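Local structure of DyP-type peroxidase (Pleurotus ostreatus PC15, 6FSK) at residues T20-F25 with G144-K149; N337-P342 with A346-R351; T365-E368 with T374-G377. The protein binds heme b and, as a dye-decolorizing (DyP-type) peroxidase, probably uses hydrogen peroxide to oxidise dyes and other substrates such as manganese(II). The protein carries 1 engineered substitution. One frame throughout, in Å; residues are numbered along the deposited sequence.

Contact 1: residues T20-F25 with G144-K149; sequences TETYFF and GSVNKK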
ATOM      1  N   THR A  20      -1.860  -5.090  15.904  1.00 12.32           N
ATOM      2  CA  THR A  20      -0.448  -5.441  15.727  1.00 12.11           C
ATOM      3  C   THR A  20      -0.344  -6.568  14.720  1.00 11.41           C
ATOM      4  O   THR A  20      -1.289  -7.340  14.514  1.00 11.28           O
ATOM      5  CB  THR A  20       0.262  -5.743  17.042  1.00 13.01           C
ATOM      6  OG1 THR A  20       1.667  -5.910  16.864  1.00 13.13           O
ATOM      7  CG2 THR A  20      -0.332  -6.979  17.717  1.00 14.77           C
ATOM      8  N   GLU A  21       0.773  -6.620  14.051  1.00 10.45           N
ATOM      9  CA  GLU A  21       0.990  -7.602  12.982  1.00 11.56           C
ATOM     10  C   GLU A  21       2.456  -7.922  12.867  1.00 11.70           C
ATOM     11  O   GLU A  21       3.274  -7.009  12.801  1.00 12.46           O
ATOM     12  CB  GLU A  21       0.402  -7.080  11.637  1.00 11.42           C
ATOM     13  CG  GLU A  21       0.376  -8.084  10.514  1.00 12.24           C
ATOM     14  CD  GLU A  21      -0.396  -7.560   9.309  1.00 12.19           C
ATOM     15  OE1 GLU A  21      -0.381  -6.346   9.118  1.00 13.07           O
ATOM     16  OE2 GLU A  21      -0.970  -8.427   8.558  1.00 12.87           O
ATOM     17  N   THR A  22       2.793  -9.209  12.741  1.00 10.45           N
ATOM     18  CA  THR A  22       4.132  -9.633  12.443  1.00 11.10           C
ATOM     19  C   THR A  22       4.219 -10.297  11.081  1.00 10.33           C
ATOM     20  O   THR A  22       3.448 -11.206  10.766  1.00 11.72           O
ATOM     21  CB  THR A  22       4.662 -10.542  13.533  1.00 11.12           C
ATOM     22  OG1 THR A  22       4.760  -9.773  14.744  1.00 12.42           O
ATOM     23  CG2 THR A  22       6.012 -11.097  13.174  1.00 13.17           C
ATOM     24  N   TYR A  23       5.226  -9.863  10.305  1.00  9.28           N
ATOM     25  CA  TYR A  23       5.565 -10.440   9.026  1.00 10.25           C
ATOM     26  C   TYR A  23       6.851 -11.264   9.190  1.00 10.88           C
ATOM     27  O   TYR A  23       7.904 -10.682   9.527  1.00 10.82           O
ATOM     28  CB  TYR A  23       5.700  -9.434   7.909  1.00  9.47           C
ATOM     29  CG  TYR A  23       4.455  -8.699   7.533  1.00 10.58           C
ATOM     30  CD1 TYR A  23       4.070  -7.561   8.203  1.00 11.78           C
ATOM     31  CD2 TYR A  23       3.669  -9.161   6.442  1.00 10.34           C
ATOM     32  CE1 TYR A  23       2.912  -6.857   7.850  1.00 12.51           C
ATOM     33  CE2 TYR A  23       2.502  -8.512   6.095  1.00 11.08           C
ATOM     34  CZ  TYR A  23       2.133  -7.352   6.787  1.00 10.95           C
ATOM     35  OH  TYR A  23       0.942  -6.703   6.362  1.00 13.23           O
ATOM     36  N   PHE A  24       6.726 -12.578   9.020  1.00 10.06           N
ATOM     37  CA  PHE A  24       7.819 -13.513   9.181  1.00 10.74           C
ATOM     38  C   PHE A  24       8.300 -13.978   7.790  1.00 10.21           C
ATOM     39  O   PHE A  24       7.619 -14.743   7.056  1.00 11.49           O
ATOM     40  CB  PHE A  24       7.365 -14.689  10.039  1.00 11.03           C
ATOM     41  CG  PHE A  24       8.383 -15.760  10.262  1.00 12.21           C
ATOM     42  CD1 PHE A  24       9.303 -15.563  11.311  1.00 13.45           C
ATOM     43  CD2 PHE A  24       8.467 -16.904   9.443  1.00 12.24           C
ATOM     44  CE1 PHE A  24      10.277 -16.564  11.564  1.00 16.18           C
ATOM     45  CE2 PHE A  24       9.464 -17.907   9.694  1.00 15.07           C
ATOM     46  CZ  PHE A  24      10.334 -17.699  10.734  1.00 13.34           C
ATOM     47  N   PHE A  25       9.482 -13.509   7.389  1.00 10.53           N
ATOM     48  CA  PHE A  25      10.040 -13.782   6.068  1.00 10.50           C
ATOM     49  C   PHE A  25      10.993 -14.986   6.129  1.00 11.68           C
ATOM     50  O   PHE A  25      11.844 -15.049   7.005  1.00 12.91           O
ATOM     51  CB  PHE A  25      10.780 -12.567   5.520  1.00 10.01           C
ATOM     52  CG  PHE A  25       9.915 -11.344   5.407  1.00 10.31           C
ATOM     53  CD1 PHE A  25       9.137 -11.193   4.290  1.00 11.35           C
ATOM     54  CD2 PHE A  25       9.899 -10.352   6.352  1.00 10.44           C
ATOM     55  CE1 PHE A  25       8.324 -10.045   4.127  1.00 10.84           C
ATOM     56  CE2 PHE A  25       9.061  -9.228   6.204  1.00 10.45           C
ATOM     57  CZ  PHE A  25       8.272  -9.105   5.111  1.00 10.46           C
ATOM     58  N   GLY A 144       0.852 -10.638  22.606  1.00 19.73           N
ATOM     59  CA  GLY A 144       0.746 -12.013  23.128  1.00 19.68           C
ATOM     60  C   GLY A 144      -0.010 -12.919  22.176  1.00 19.44           C
ATOM     61  O   GLY A 144       0.475 -14.035  21.906  1.00 20.26           O
ATOM     62  N   SER A 145      -1.153 -12.471  21.662  1.00 18.27           N
ATOM     63  CA  SER A 145      -1.963 -13.338  20.758  1.00 17.73           C
ATOM     64  C   SER A 145      -1.219 -13.630  19.438  1.00 15.13           C
ATOM     65  O   SER A 145      -1.172 -14.729  18.967  1.00 14.60           O
ATOM     66  CB  SER A 145      -3.417 -12.881  20.517  1.00 21.38           C
ATOM     67  OG  SER A 145      -3.407 -11.632  19.883  1.00 29.64           O
ATOM     68  N   VAL A 146      -0.595 -12.607  18.888  1.00 15.25           N
ATOM     69  CA  VAL A 146       0.179 -12.835  17.651  1.00 13.67           C
ATOM     70  C   VAL A 146       1.334 -13.778  17.911  1.00 14.43           C
ATOM     71  O   VAL A 146       1.606 -14.646  17.141  1.00 14.79           O
ATOM     72  CB  VAL A 146       0.644 -11.474  17.094  1.00 13.88           C
ATOM     73  CG1 VAL A 146       1.656 -11.620  16.031  1.00 14.11           C
ATOM     74  CG2 VAL A 146      -0.571 -10.721  16.552  1.00 15.01           C
ATOM     75  N   ASN A 147       2.062 -13.588  19.008  1.00 15.64           N
ATOM     76  CA  ASN A 147       3.228 -14.408  19.276  1.00 18.67           C
ATOM     77  C   ASN A 147       2.860 -15.870  19.558  1.00 16.92           C
ATOM     78  O   ASN A 147       3.571 -16.770  19.120  1.00 18.15           O
ATOM     79  CB  ASN A 147       4.098 -13.830  20.419  1.00 21.03           C
ATOM     80  CG  ASN A 147       4.696 -12.439  20.092  1.00 26.67           C
ATOM     81  OD1 ASN A 147       4.913 -12.117  18.966  1.00 30.32           O
ATOM     82  ND2 ASN A 147       4.993 -11.640  21.127  1.00 28.78           N
ATOM     83  N   LYS A 148       1.741 -16.081  20.220  1.00 17.55           N
ATOM     84  CA  LYS A 148       1.247 -17.440  20.458  1.00 19.39           C
ATOM     85  C   LYS A 148       0.910 -18.157  19.177  1.00 19.50           C
ATOM     86  O   LYS A 148       1.295 -19.333  18.980  1.00 19.39           O
ATOM     87  CB  LYS A 148       0.047 -17.392  21.413  1.00 21.80           C
ATOM     88  CG  LYS A 148      -0.641 -18.740  21.642  1.00 26.50           C
ATOM     89  CD  LYS A 148      -1.845 -18.588  22.571  1.00 31.22           C
ATOM     90  CE  LYS A 148      -2.359 -19.963  22.961  1.00 37.98           C
ATOM     91  NZ  LYS A 148      -3.595 -19.841  23.801  1.00 44.01           N
ATOM     92  N   LYS A 149       0.203 -17.480  18.264  1.00 16.75           N
ATOM     93  CA  LYS A 149      -0.126 -18.077  17.005  1.00 16.79           C
ATOM     94  C   LYS A 149       1.128 -18.254  16.138  1.00 15.06           C
ATOM     95  O   LYS A 149       1.311 -19.282  15.509  1.00 14.88           O
ATOM     96  CB  LYS A 149      -1.187 -17.238  16.271  1.00 17.82           C
ATOM     97  CG  LYS A 149      -1.556 -17.795  14.908  1.00 21.69           C
ATOM     98  CD  LYS A 149      -2.107 -19.227  14.906  1.00 23.70           C
ATOM     99  CE  LYS A 149      -3.366 -19.231  15.685  1.00 27.36           C
ATOM    100  NZ  LYS A 149      -4.076 -20.558  15.406  1.00 32.80           N
TER
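In the ferredoxin-like half of this DyP fold, a helix packs on the sheet, and Val-146 makes the touch with strand 20-28, its two methyls straddling Thr-20 and Thr-22. The two threonines, with one residue between them, direct their side chains to the same face of the strand, and Val-146 points back at them. Its CG2 meets the methyl CG2 of Thr-20 at 3.9 Å, while its CG1 comes 3.8 Å from OG1 of Thr-22 and lies almost as near to the CB of that residue. With CG1 anti to the backbone N (chi1 168°) and CG2 anti to the carbonyl carbon, the fork of the valine spreads along the strand and each branch finds its own threonine. No hydrogen bond links the segments; the contact is van der Waals packing between small branched side chains, and it is buried. The hydroxyl of Thr-20 is turned to other work: OG1 lies anti to its own N (chi1 -172°) and bonds Gly-174 O and Asp-175 OD1, leaving the methyl to face the valine. Helix 144-156 is the crossover of a beta-alpha-beta unit, joining strand 134-140 to the parallel strand 166-175 with strand 20-28 between them. Val-146 accordingly also touches Val-138 on the first of these strands, and both threonines lean on Arg-173 of the second.

Contact 2: residues N337-P342 with A346-R351; sequences NDLEGP and ADIDNR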
ATOM      1  N   ASN A 337     -11.220  11.400 -12.192  1.00 11.47           N
ATOM      2  CA  ASN A 337     -11.575  11.952 -13.515  1.00 12.98           C
ATOM      3  C   ASN A 337     -10.424  12.525 -14.281  1.00 14.36           C
ATOM      4  O   ASN A 337     -10.519  12.726 -15.521  1.00 14.29           O
ATOM      5  CB  ASN A 337     -12.575  13.061 -13.362  1.00 15.37           C
ATOM      6  CG  ASN A 337     -13.928  12.609 -13.123  1.00 20.29           C
ATOM      7  OD1 ASN A 337     -14.187  11.457 -13.035  1.00 21.83           O
ATOM      8  ND2 ASN A 337     -14.878  13.582 -13.123  1.00 22.91           N
ATOM      9  N   ASP A 338      -9.267  12.712 -13.645  1.00 12.55           N
ATOM     10  CA  ASP A 338      -8.144  13.175 -14.470  1.00 12.33           C
ATOM     11  C   ASP A 338      -7.924  12.237 -15.662  1.00 12.50           C
ATOM     12  O   ASP A 338      -7.608  12.704 -16.789  1.00 14.18           O
ATOM     13  CB  ASP A 338      -6.866  13.273 -13.676  1.00 13.37           C
ATOM     14  CG  ASP A 338      -6.831  14.408 -12.704  1.00 14.80           C
ATOM     15  OD1 ASP A 338      -7.748  15.237 -12.609  1.00 15.36           O
ATOM     16  OD2 ASP A 338      -5.772  14.468 -11.987  1.00 15.19           O
ATOM     17  N   LEU A 339      -8.036  10.897 -15.420  1.00 11.39           N
ATOM     18  CA  LEU A 339      -7.928   9.926 -16.486  1.00 12.22           C
ATOM     19  C   LEU A 339      -9.270   9.398 -16.986  1.00 12.76           C
ATOM     20  O   LEU A 339      -9.339   9.042 -18.179  1.00 13.28           O
ATOM     21  CB  LEU A 339      -6.992   8.770 -16.179  1.00 12.92           C
ATOM     22  CG  LEU A 339      -5.554   9.125 -15.781  1.00 14.43           C
ATOM     23  CD1 LEU A 339      -4.717   7.916 -15.447  1.00 14.29           C
ATOM     24  CD2 LEU A 339      -4.854   9.942 -16.831  1.00 16.01           C
ATOM     25  N   GLU A 340     -10.254   9.365 -16.082  1.00 12.97           N
ATOM     26  CA  GLU A 340     -11.545   8.700 -16.431  1.00 15.01           C
ATOM     27  C   GLU A 340     -12.451   9.621 -17.139  1.00 15.93           C
ATOM     28  O   GLU A 340     -13.340   9.132 -17.893  1.00 17.24           O
ATOM     29  CB  GLU A 340     -12.227   8.133 -15.212  1.00 16.30           C
ATOM     30  CG  GLU A 340     -11.466   7.023 -14.527  1.00 17.98           C
ATOM     31  CD  GLU A 340     -12.326   6.283 -13.475  1.00 26.33           C
ATOM     32  OE1 GLU A 340     -13.582   6.481 -13.529  1.00 34.22           O
ATOM     33  OE2 GLU A 340     -11.827   5.423 -12.690  1.00 23.38           O
ATOM     34  N   GLY A 341     -12.184  10.920 -17.010  1.00 14.57           N
ATOM     35  CA  GLY A 341     -13.067  11.903 -17.690  1.00 16.12           C
ATOM     36  C   GLY A 341     -12.502  12.180 -19.059  1.00 15.62           C
ATOM     37  O   GLY A 341     -11.458  11.636 -19.439  1.00 14.37           O
ATOM     38  N   PRO A 342     -13.108  13.145 -19.813  1.00 17.57           N
ATOM     39  CA  PRO A 342     -12.516  13.588 -21.059  1.00 19.46           C
ATOM     40  C   PRO A 342     -11.124  14.230 -20.775  1.00 16.18           C
ATOM     41  O   PRO A 342     -10.952  14.803 -19.711  1.00 17.44           O
ATOM     42  CB  PRO A 342     -13.467  14.725 -21.507  1.00 20.41           C
ATOM     43  CG  PRO A 342     -14.744  14.462 -20.816  1.00 20.96           C
ATOM     44  CD  PRO A 342     -14.397  13.790 -19.517  1.00 18.57           C
ATOM     45  N   ALA A 346     -10.421   6.979 -19.875  1.00 15.79           N
ATOM     46  CA  ALA A 346      -9.669   5.776 -19.674  1.00 15.82           C
ATOM     47  C   ALA A 346     -10.322   4.875 -18.671  1.00 14.60           C
ATOM     48  O   ALA A 346     -10.918   5.328 -17.732  1.00 17.70           O
ATOM     49  CB  ALA A 346      -8.261   6.084 -19.195  1.00 15.63           C
ATOM     50  N   ASP A 347     -10.112   3.587 -18.863  1.00 14.52           N
ATOM     51  CA  ASP A 347     -10.499   2.612 -17.874  1.00 14.16           C
ATOM     52  C   ASP A 347      -9.244   2.351 -17.026  1.00 14.85           C
ATOM     53  O   ASP A 347      -8.322   1.722 -17.502  1.00 15.13           O
ATOM     54  CB  ASP A 347     -10.953   1.343 -18.603  1.00 15.88           C
ATOM     55  CG  ASP A 347     -11.360   0.247 -17.678  1.00 18.08           C
ATOM     56  OD1 ASP A 347     -11.113   0.292 -16.477  1.00 16.04           O
ATOM     57  OD2 ASP A 347     -12.031  -0.729 -18.163  1.00 20.74           O
ATOM     58  N   ILE A 348      -9.223   2.815 -15.792  1.00 12.65           N
ATOM     59  CA  ILE A 348      -8.068   2.561 -14.933  1.00 12.09           C
ATOM     60  C   ILE A 348      -8.412   1.592 -13.807  1.00 12.04           C
ATOM     61  O   ILE A 348      -7.776   1.561 -12.739  1.00 10.06           O
ATOM     62  CB  ILE A 348      -7.527   3.892 -14.337  1.00 13.54           C
ATOM     63  CG1 ILE A 348      -8.587   4.663 -13.562  1.00 15.69           C
ATOM     64  CG2 ILE A 348      -6.917   4.706 -15.506  1.00 14.61           C
ATOM     65  CD1 ILE A 348      -8.011   5.875 -12.784  1.00 15.53           C
ATOM     66  N   ASP A 349      -9.396   0.675 -14.021  1.00 11.03           N
ATOM     67  CA  ASP A 349      -9.654  -0.368 -12.985  1.00 11.70           C
ATOM     68  C   ASP A 349      -8.431  -1.239 -12.713  1.00 10.86           C
ATOM     69  O   ASP A 349      -8.264  -1.639 -11.584  1.00 11.06           O
ATOM     70  CB  ASP A 349     -10.878  -1.224 -13.362  1.00 12.42           C
ATOM     71  CG  ASP A 349     -12.192  -0.403 -13.362  1.00 14.33           C
ATOM     72  OD1 ASP A 349     -12.222   0.782 -13.046  1.00 13.25           O
ATOM     73  OD2 ASP A 349     -13.204  -1.057 -13.668  1.00 15.74           O
ATOM     74  N   ASN A 350      -7.598  -1.450 -13.738  1.00 10.52           N
ATOM     75  CA  ASN A 350      -6.384  -2.210 -13.539  1.00 10.95           C
ATOM     76  C   ASN A 350      -5.298  -1.468 -12.822  1.00 10.84           C
ATOM     77  O   ASN A 350      -4.300  -2.086 -12.492  1.00 11.72           O
ATOM     78  CB  ASN A 350      -5.873  -2.802 -14.856  1.00 10.93           C
ATOM     79  CG  ASN A 350      -5.266  -1.768 -15.785  1.00 13.74           C
ATOM     80  OD1 ASN A 350      -5.485  -0.549 -15.675  1.00 14.82           O
ATOM     81  ND2 ASN A 350      -4.666  -2.274 -16.856  1.00 16.21           N
ATOM     82  N   ARG A 351      -5.479  -0.233 -12.477  1.00 10.89           N
ATOM     83  CA  ARG A 351      -4.513   0.523 -11.684  1.00 10.93           C
ATOM     84  C   ARG A 351      -4.920   0.542 -10.241  1.00 10.87           C
ATOM     85  O   ARG A 351      -4.174   1.064  -9.421  1.00 11.02           O
ATOM     86  CB  ARG A 351      -4.483   1.937 -12.180  1.00 10.90           C
ATOM     87  CG  ARG A 351      -4.258   2.068 -13.698  1.00 11.63           C
ATOM     88  CD  ARG A 351      -2.854   1.783 -14.050  1.00 14.72           C
ATOM     89  NE  ARG A 351      -2.676   1.928 -15.503  1.00 16.16           N
ATOM     90  CZ  ARG A 351      -1.940   1.144 -16.262  1.00 14.62           C
ATOM     91  NH1 ARG A 351      -1.401   0.041 -15.775  1.00 14.44           N
ATOM     92  NH2 ARG A 351      -1.800   1.422 -17.537  1.00 17.92           N
TER
HETATM   93  O   HOH W   1     -11.720   3.140 -14.360  1.00 12.96           O
HETATM   94  O   HOH W   2     -13.926   6.719 -18.362  1.00 32.80           O
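Leu-339 and Ala-346 are joined by a backbone hydrogen bond where the chain leaves helix 337-340 and turns back beside it. Ala-346 N donates to Leu-339 O at 2.9 Å in a fairly straight bond. The CA atoms of Glu-340 and Ala-346 come within 4.8 Å, and Gly-341 is the first residue to depart from helical geometry. Further on, an Asx turn shapes the returning chain: Asp-347 OD1 accepts from Asp-349 N, leading into the 3-10 segment 349-351.

Beside the backbone bond, Leu-339 CB packs on Ala-346 CB at 4.2 Å. Ile-348 meets both Leu-339 and Glu-340. Its CG2 touches Leu-339 CD1 at 3.9 Å, the two side chains crossing at about a right angle. Its CG1, held between backbone N and carbonyl carbon by a chi1 of 57°, lies across the end of Glu-340, 3.4 Å from OE2. Cut back to an alanine, Ile-348 would lose both CG branches, which is likely to open a gap beside Leu-339 and let the Glu-340 chain shift. The contact lies near the heme pocket: the side chain of Glu-340 is about 6 Å from that of heme-binding Arg-336, and the side chain of Ile-348 about 9 Å from the heme.

One water ties the polar groups together: it accepts from Ile-348 N, donates to Asp-349 OD1, and gives a weak bond to Glu-340 OE2. Since Glu-340 OE2 and Asp-349 OD1 stand 4.7 Å apart, a water that donates to both probably eases the repulsion between these like charges.

Contact 3: residues T365-E368 with T374-G377; sequences TSQE and THHG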
ATOM      1  N   THR A 365       9.808  11.682  19.652  1.00 12.72           N
ATOM      2  CA  THR A 365      10.191  12.050  21.020  1.00 13.68           C
ATOM      3  C   THR A 365      10.438  13.567  21.147  1.00 14.13           C
ATOM      4  O   THR A 365      10.575  14.295  20.168  1.00 15.33           O
ATOM      5  CB  THR A 365      11.497  11.394  21.450  1.00 14.22           C
ATOM      6  OG1 THR A 365      12.524  11.835  20.618  1.00 14.83           O
ATOM      7  CG2 THR A 365      11.434   9.813  21.350  1.00 15.67           C
ATOM      8  N   SER A 366      10.402  14.043  22.406  1.00 14.62           N
ATOM      9  CA  SER A 366      10.720  15.483  22.629  1.00 14.99           C
ATOM     10  C   SER A 366      12.026  15.874  22.038  1.00 13.97           C
ATOM     11  O   SER A 366      12.160  16.964  21.447  1.00 16.30           O
ATOM     12  CB  SER A 366      10.751  15.747  24.206  1.00 17.15           C
ATOM     13  OG  SER A 366       9.447  15.529  24.680  1.00 23.49           O
ATOM     14  N   GLN A 367      13.055  15.028  22.108  1.00 12.85           N
ATOM     15  CA  GLN A 367      14.370  15.384  21.590  1.00 15.41           C
ATOM     16  C   GLN A 367      14.317  15.455  20.048  1.00 15.36           C
ATOM     17  O   GLN A 367      14.970  16.322  19.429  1.00 15.26           O
ATOM     18  CB  GLN A 367      15.466  14.408  21.966  1.00 17.67           C
ATOM     19  CG  GLN A 367      16.848  14.879  21.607  1.00 21.30           C
ATOM     20  CD  GLN A 367      17.281  16.100  22.468  1.00 25.82           C
ATOM     21  OE1 GLN A 367      17.169  16.060  23.675  1.00 27.30           O
ATOM     22  NE2 GLN A 367      17.647  17.193  21.832  1.00 28.88           N
ATOM     23  N   GLU A 368      13.637  14.483  19.427  1.00 13.21           N
ATOM     24  CA  GLU A 368      13.460  14.552  17.998  1.00 13.96           C
ATOM     25  C   GLU A 368      12.739  15.784  17.585  1.00 13.22           C
ATOM     26  O   GLU A 368      13.139  16.392  16.557  1.00 15.10           O
ATOM     27  CB  GLU A 368      12.682  13.303  17.482  1.00 12.79           C
ATOM     28  CG  GLU A 368      13.462  12.026  17.559  1.00 12.69           C
ATOM     29  CD  GLU A 368      12.631  10.795  17.086  1.00 12.52           C
ATOM     30  OE1 GLU A 368      12.980  10.092  16.060  1.00 12.66           O
ATOM     31  OE2 GLU A 368      11.607  10.530  17.755  1.00 14.20           O
ATOM     32  N   THR A 374      15.042  12.881  12.857  1.00 13.09           N
ATOM     33  CA  THR A 374      14.719  11.515  13.225  1.00 12.63           C
ATOM     34  C   THR A 374      15.893  10.843  13.958  1.00 12.97           C
ATOM     35  O   THR A 374      17.043  10.850  13.456  1.00 14.31           O
ATOM     36  CB  THR A 374      14.429  10.699  11.977  1.00 12.21           C
ATOM     37  OG1 THR A 374      13.187  11.157  11.403  1.00 12.99           O
ATOM     38  CG2 THR A 374      14.255   9.236  12.298  1.00 12.13           C
ATOM     39  N   HIS A 375      15.547  10.258  15.087  1.00 12.81           N
ATOM     40  CA  HIS A 375      16.473   9.406  15.863  1.00 14.39           C
ATOM     41  C   HIS A 375      16.020   7.981  16.014  1.00 15.23           C
ATOM     42  O   HIS A 375      16.866   7.164  16.367  1.00 15.49           O
ATOM     43  CB  HIS A 375      16.763  10.001  17.238  1.00 17.53           C
ATOM     44  CG  HIS A 375      17.390  11.353  17.111  1.00 20.88           C
ATOM     45  ND1 HIS A 375      16.999  12.437  17.856  1.00 28.28           N
ATOM     46  CD2 HIS A 375      18.346  11.796  16.251  1.00 20.84           C
ATOM     47  CE1 HIS A 375      17.685  13.502  17.465  1.00 20.87           C
ATOM     48  NE2 HIS A 375      18.507  13.142  16.503  1.00 25.75           N
ATOM     49  N   HIS A 376      14.753   7.665  15.730  1.00 12.63           N
ATOM     50  CA  HIS A 376      14.197   6.356  15.880  1.00 12.67           C
ATOM     51  C   HIS A 376      13.500   5.969  14.582  1.00 15.37           C
ATOM     52  O   HIS A 376      12.904   6.826  13.942  1.00 17.13           O
ATOM     53  CB  HIS A 376      13.187   6.324  17.010  1.00 13.52           C
ATOM     54  CG  HIS A 376      13.775   6.656  18.317  1.00 15.06           C
ATOM     55  ND1 HIS A 376      14.680   5.825  18.958  1.00 17.48           N
ATOM     56  CD2 HIS A 376      13.650   7.762  19.085  1.00 18.57           C
ATOM     57  CE1 HIS A 376      15.033   6.386  20.094  1.00 18.77           C
ATOM     58  NE2 HIS A 376      14.435   7.555  20.201  1.00 18.34           N
ATOM     59  N   GLY A 377      13.513   4.712  14.242  1.00 13.57           N
ATOM     60  CA  GLY A 377      12.914   4.219  13.008  1.00 13.18           C
ATOM     61  C   GLY A 377      11.407   4.189  13.246  1.00 13.28           C
ATOM     62  O   GLY A 377      10.867   3.627  14.289  1.00 13.23           O
TER
HETATM   63  O   HOH W   3      15.072  10.761  20.624  1.00 22.34           O
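Glu-368 reaches His-375 and His-376 because its CG sits beside the backbone N (chi1 -70°) and the chain beyond runs extended, carrying the carboxylate across to residues 374-377. There OE1 takes two backbone donors. His-375 N comes in on the anti side at 2.8 Å, close to the carboxylate plane; His-376 N, at 3.0 Å, approaches from above it, 47° out of plane. The other oxygen turns back to its own helix: OE2 accepts from Thr-365 N at 2.9 Å through its anti lone pair and forms a salt bridge with Arg-378. Thr-365 replies with OG1, which a chi1 of 62° places where Glu-368 N can donate to it at 3.1 Å. This reciprocal pair is a capping box at the N-terminus of helix 366-371, and its glutamate also ties the helix start to the loop before strand 379-386.

Glu-368 CG lies 3.6 Å from His-375 ND1, the two side chains running antiparallel past one another. The His-376 ring stands nearly perpendicular to the carboxylate and presents its edge, CD2 being 3.7 Å from OE2. Thr-365 CG2 touches the same CD2 at 3.8 Å, and a water on Thr-365 OG1 receives a weak bond from His-376 NE2. Thr-374 points away from the helix segment and its OG1 bonds Glu-251 OE1, and both it and Glu-368 rest on Pro-250.

How the contacts relate
The chemistry of the three contacts changes with their burial. Contact 1 is the buried one, a purely van der Waals junction between a sheet and its crossover helix, with segments 119 residues apart in the chain. Contacts 2 and 3 are local closures in the C-terminal Dyp-type peroxidase region, each fastening the chain just after a short helix back to that helix, on opposite sides of the chain's centre and about 41 Å apart between centres. Contact 2, partly buried, mixes one backbone bond with aliphatic packing and a water between acids. Contact 3, at the surface, relies on a single buried carboxylate that collects backbone donors. No two of the contacts touch.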